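Alpha-amylase (Eisenia fetida, PDB 6M4K) probably hydrolyses internal alpha-1,4-glucosidic linkages of starch-like polysaccharides, as a calcium-binding amylase of glycoside hydrolase family 13. Local coordinates at residues A[200-203]-A[204-207]; A[156-159]-A[160-164]. All blocks are in the same frame, centred on the assembly; numbering follows the deposited sequence. Where two conformers were deposited one is given.

Interaction 1 (A[200-203]-A[204-207]); sequences DACK and HMWP. With CA (calcium ion), chain B.
Lys-203 and His-204 lie side by side in a tight turn that carries the chain from barrel strand 196-199 toward helix 207-214. The sequence from Arg-198 to His-204 belongs to conserved sequence region II of the family 13 TIM barrel, at the C-terminal end of the fourth strand. Two i-to-i+3 backbone hydrogen bonds, characteristic of 3-10 geometry, shape the turn. His-204 N donates to Ala-201 O (3.0 Å) and Met-205 N to Cys-202 O (3.0 Å), the second being the straighter at 162°.

The turn also serves the metal. His-204 O coordinates calcium at 2.4 Å, beside Asn-105, Arg-161, Asp-170 and three waters, so it is the main chain of this histidine, not its ring, that meets the ion.

Side-chain packing centres on a CH-pi contact. Lys-203 CG sits over one face of the imidazole, 3.6 Å from the ring centroid. Its chi1 of 80° puts CG between the backbone N and the carbonyl carbon, a crowded position that lays the aliphatic chain against the ring. Lysine suits the place because its CG can rest on one face of the ring while NZ continues to Ile-238 O and to a salt bridge with Glu-243. Histidine offers a flat face for this packing, and its ND1 hydrogen-bonds to Val-160 O. With an alanine in place of His-204, the Val-160 carbonyl would probably lose this partner and Lys-203 CG the ring it rests on.

Nearer the barrel, Asp-200 OD1 forms a salt bridge with Arg-198. The small Ala-201 fits close to the imidazole, its CB 4.1 Å from His-204 CD2.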
loop_
_atom_site.group_PDB
_atom_site.type_symbol
_atom_site.label_atom_id
_atom_site.label_comp_id
_atom_site.label_asym_id
_atom_site.label_seq_id
_atom_site.Cartn_x
_atom_site.Cartn_y
_atom_site.Cartn_z
ATOM N N ASP A 200 5.138 4.318 -9.570
ATOM C CA ASP A 200 6.041 5.074 -8.717
ATOM C C ASP A 200 6.220 6.515 -9.203
ATOM O O ASP A 200 6.298 6.781 -10.408
ATOM C CB ASP A 200 7.398 4.369 -8.774
ATOM C CG ASP A 200 8.439 5.017 -7.912
ATOM O OD1 ASP A 200 8.292 4.963 -6.682
ATOM O OD2 ASP A 200 9.428 5.551 -8.467
ATOM N N ALA A 201 6.306 7.444 -8.250
ATOM C CA ALA A 201 6.799 8.808 -8.499
ATOM C C ALA A 201 5.969 9.571 -9.531
ATOM O O ALA A 201 6.495 10.369 -10.311
ATOM C CB ALA A 201 8.288 8.815 -8.862
ATOM N N CYS A 202 4.651 9.377 -9.511
ATOM C CA CYS A 202 3.810 10.015 -10.522
ATOM C C CYS A 202 3.759 11.530 -10.391
ATOM O O CYS A 202 3.500 12.209 -11.391
ATOM C CB CYS A 202 2.398 9.427 -10.517
ATOM S SG CYS A 202 2.282 7.832 -11.327
ATOM N N LYS A 203 3.964 12.090 -9.191
ATOM C CA LYS A 203 3.998 13.550 -9.091
ATOM C C LYS A 203 5.102 14.148 -9.949
ATOM O O LYS A 203 5.015 15.319 -10.338
ATOM C CB LYS A 203 4.140 14.030 -7.643
ATOM C CG LYS A 203 5.549 13.984 -7.083
ATOM C CD LYS A 203 5.540 14.234 -5.577
ATOM C CE LYS A 203 5.187 15.673 -5.249
ATOM N NZ LYS A 203 5.201 15.894 -3.760
ATOM N N HIS A 204 6.126 13.360 -10.261
ATOM C CA HIS A 204 7.264 13.785 -11.064
ATOM C C HIS A 204 7.062 13.544 -12.551
ATOM O O HIS A 204 7.981 13.806 -13.341
ATOM C CB HIS A 204 8.515 13.095 -10.530
ATOM C CG HIS A 204 8.786 13.447 -9.105
ATOM N ND1 HIS A 204 9.237 14.691 -8.731
ATOM C CD2 HIS A 204 8.598 12.752 -7.957
ATOM C CE1 HIS A 204 9.345 14.740 -7.413
ATOM N NE2 HIS A 204 8.963 13.576 -6.922
ATOM N N MET A 205 5.892 13.062 -12.956
ATOM C CA MET A 205 5.567 12.900 -14.360
ATOM C C MET A 205 4.388 13.789 -14.725
ATOM O O MET A 205 3.578 14.167 -13.875
ATOM C CB MET A 205 5.285 11.431 -14.702
ATOM C CG MET A 205 6.545 10.573 -14.582
ATOM S SD MET A 205 6.327 8.820 -14.907
ATOM C CE MET A 205 5.392 8.310 -13.465
ATOM N N TRP A 206 4.307 14.137 -16.006
ATOM C CA TRP A 206 3.180 14.924 -16.504
ATOM C C TRP A 206 1.983 14.008 -16.718
ATOM O O TRP A 206 2.126 12.951 -17.337
ATOM C CB TRP A 206 3.542 15.593 -17.836
ATOM C CG TRP A 206 4.624 16.617 -17.712
ATOM C CD1 TRP A 206 5.949 16.438 -17.972
ATOM C CD2 TRP A 206 4.480 17.982 -17.295
ATOM N NE1 TRP A 206 6.644 17.597 -17.732
ATOM C CE2 TRP A 206 5.764 18.562 -17.321
ATOM C CE3 TRP A 206 3.391 18.772 -16.906
ATOM C CZ2 TRP A 206 5.994 19.888 -16.960
ATOM C CZ3 TRP A 206 3.627 20.086 -16.538
ATOM C CH2 TRP A 206 4.914 20.633 -16.580
ATOM N N PRO A 207 0.795 14.373 -16.225
ATOM C CA PRO A 207 -0.396 13.553 -16.505
ATOM C C PRO A 207 -0.593 13.255 -17.983
ATOM O O PRO A 207 -1.020 12.152 -18.332
ATOM C CB PRO A 207 -1.538 14.397 -15.923
ATOM C CG PRO A 207 -0.890 15.141 -14.793
ATOM C CD PRO A 207 0.525 15.444 -15.251
HETATM CA CA CA B . 10.063 13.491 -14.382
HETATM O O HOH W 1 10.888 14.714 -12.278
HETATM O O HOH W 2 8.719 14.078 -16.426
HETATM O O HOH W 3 10.343 11.671 -16.062
#

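Interaction 2 (A[156-159]-A[160-164]); sequences NPTE and VRNCR. With CA (calcium ion), chain B.
Glu-159 and Cys-163 meet one turn apart, on the more closely packed side of a short helix. Cys-163 N donates to Glu-159 O (3.0 Å), and Cys-163 SG lies 3.7 Å from Glu-159 CG. That methylene stands anti to the backbone N (chi1 -177°), which carries it beside the sulfur. SG is tied by a disulfide to Cys-144, while the glutamate's OE2 accepts from the backbone N atoms of His-152 and Asp-153. Buried Val-160 sets its CG2 against Asn-156 O (3.4 Å), the same oxygen that receives Val-160 N in a nearly straight bond of 170°.

This is helix 157-162, in the long excursion known in family 13 as domain B, inserted between barrel strand 97-102 and helix 176-192. Asn-156 is its N-cap: OD1 takes the N-H of Glu-159 (3.0 Å) from above the amide plane. Pro-157 suits the first turn, where a missing N-H costs no helical bond. At the other end Arg-161 O binds calcium at 2.4 Å. Water 1, another calcium ligand, donates to both Val-160 O and Cys-163 O, bracing the final turn against the ion's shell.

A looser, more exposed side belongs to Thr-158 and partly exposed Asn-162. Their side chains cross obliquely without a bond, and this contact is doubtful, since the threonine has two conformers. Asn-162 turns OD1 instead to Trp-206 NE1.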
loop_
_atom_site.group_PDB
_atom_site.type_symbol
_atom_site.label_atom_id
_atom_site.label_comp_id
_atom_site.label_asym_id
_atom_site.label_seq_id
_atom_site.Cartn_x
_atom_site.Cartn_y
_atom_site.Cartn_z
ATOM N N ASN A 156 6.811 24.826 -8.268
ATOM C CA ASN A 156 7.103 24.950 -9.694
ATOM C C ASN A 156 6.851 23.594 -10.347
ATOM O O ASN A 156 7.743 22.725 -10.334
ATOM C CB ASN A 156 8.566 25.370 -9.849
ATOM C CG ASN A 156 8.952 25.657 -11.278
ATOM O OD1 ASN A 156 8.427 25.065 -12.208
ATOM N ND2 ASN A 156 9.913 26.566 -11.457
ATOM N N PRO A 157 5.671 23.366 -10.938
ATOM C CA PRO A 157 5.388 22.052 -11.545
ATOM C C PRO A 157 6.385 21.635 -12.609
ATOM O O PRO A 157 6.677 20.441 -12.741
ATOM C CB PRO A 157 3.980 22.224 -12.131
ATOM C CG PRO A 157 3.374 23.302 -11.332
ATOM C CD PRO A 157 4.494 24.252 -10.986
ATOM N N THR A 158 6.909 22.587 -13.382
ATOM C CA THR A 158 7.903 22.252 -14.395
ATOM C C THR A 158 9.168 21.694 -13.758
ATOM O O THR A 158 9.749 20.725 -14.258
ATOM C CB THR A 158 8.215 23.496 -15.225
ATOM O OG1 THR A 158 6.999 23.992 -15.801
ATOM C CG2 THR A 158 9.217 23.174 -16.331
ATOM N N GLU A 159 9.605 22.291 -12.651
ATOM C CA GLU A 159 10.778 21.791 -11.944
ATOM C C GLU A 159 10.509 20.414 -11.344
ATOM O O GLU A 159 11.326 19.496 -11.475
ATOM C CB GLU A 159 11.188 22.799 -10.873
ATOM C CG GLU A 159 12.434 22.448 -10.102
ATOM C CD GLU A 159 12.931 23.616 -9.268
ATOM O OE1 GLU A 159 12.769 24.776 -9.708
ATOM O OE2 GLU A 159 13.477 23.373 -8.175
ATOM N N VAL A 160 9.355 20.249 -10.691
ATOM C CA VAL A 160 9.006 18.964 -10.089
ATOM C C VAL A 160 8.969 17.853 -11.131
ATOM O O VAL A 160 9.337 16.705 -10.839
ATOM C CB VAL A 160 7.671 19.100 -9.327
ATOM C CG1 VAL A 160 7.205 17.744 -8.803
ATOM C CG2 VAL A 160 7.817 20.081 -8.179
ATOM N N ARG A 161 8.560 18.164 -12.358
ATOM C CA ARG A 161 8.380 17.131 -13.364
ATOM C C ARG A 161 9.574 16.960 -14.293
ATOM O O ARG A 161 9.779 15.851 -14.791
ATOM C CB ARG A 161 7.096 17.375 -14.169
ATOM C CG ARG A 161 5.841 17.070 -13.353
ATOM C CD ARG A 161 4.550 17.554 -14.004
ATOM N NE ARG A 161 3.373 17.058 -13.292
ATOM C CZ ARG A 161 2.225 17.716 -13.178
ATOM N NH1 ARG A 161 2.093 18.920 -13.715
ATOM N NH2 ARG A 161 1.213 17.179 -12.510
ATOM N N ASN A 162 10.359 18.008 -14.540
ATOM C CA ASN A 162 11.445 17.925 -15.511
ATOM C C ASN A 162 12.839 17.899 -14.904
ATOM O O ASN A 162 13.796 17.599 -15.627
ATOM C CB ASN A 162 11.324 19.057 -16.544
ATOM C CG ASN A 162 10.113 18.900 -17.433
ATOM O OD1 ASN A 162 9.454 17.865 -17.427
ATOM N ND2 ASN A 162 9.817 19.932 -18.223
ATOM N N CYS A 163 12.990 18.212 -13.624
ATOM C CA CYS A 163 14.272 18.092 -12.948
ATOM C C CYS A 163 14.388 16.719 -12.289
ATOM O O CYS A 163 13.456 15.911 -12.313
ATOM C CB CYS A 163 14.475 19.232 -11.950
ATOM S SG CYS A 163 14.549 20.881 -12.714
ATOM N N ARG A 164 15.549 16.436 -11.705
ATOM C CA ARG A 164 15.834 15.104 -11.187
ATOM C C ARG A 164 15.435 14.989 -9.724
ATOM O O ARG A 164 15.847 15.801 -8.889
ATOM C CB ARG A 164 17.321 14.796 -11.316
ATOM C CG ARG A 164 17.812 14.765 -12.737
ATOM C CD ARG A 164 19.327 14.831 -12.748
ATOM N NE ARG A 164 19.858 14.762 -14.103
ATOM C CZ ARG A 164 21.140 14.963 -14.388
ATOM N NH1 ARG A 164 21.985 15.243 -13.411
ATOM N NH2 ARG A 164 21.561 14.884 -15.638
HETATM CA CA CA B . 10.063 13.491 -14.382
HETATM O O HOH W 1 10.888 14.714 -12.278
HETATM O O HOH W 2 8.719 14.078 -16.426
HETATM O O HOH W 3 10.343 11.671 -16.062
#

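Overall arrangement
Interaction 2 comes first along the chain, on helix 157-162 of the domain B excursion; interaction 1 follows after strand 196-199, in the loop before helix 207-214. Both belong to the family 13 catalytic region and lie on the same side of the chain's centre, their own centres about 10 Å apart. One calcium ion touches both: it takes a backbone carbonyl oxygen from each and completes its shell partly with three waters. Side-chain bonds between the two stretches reinforce that bridge. The ion therefore joins domain B to the loop that follows the fourth barrel strand, 196-199, consistent with the structural calcium long recognised in alpha-amylases.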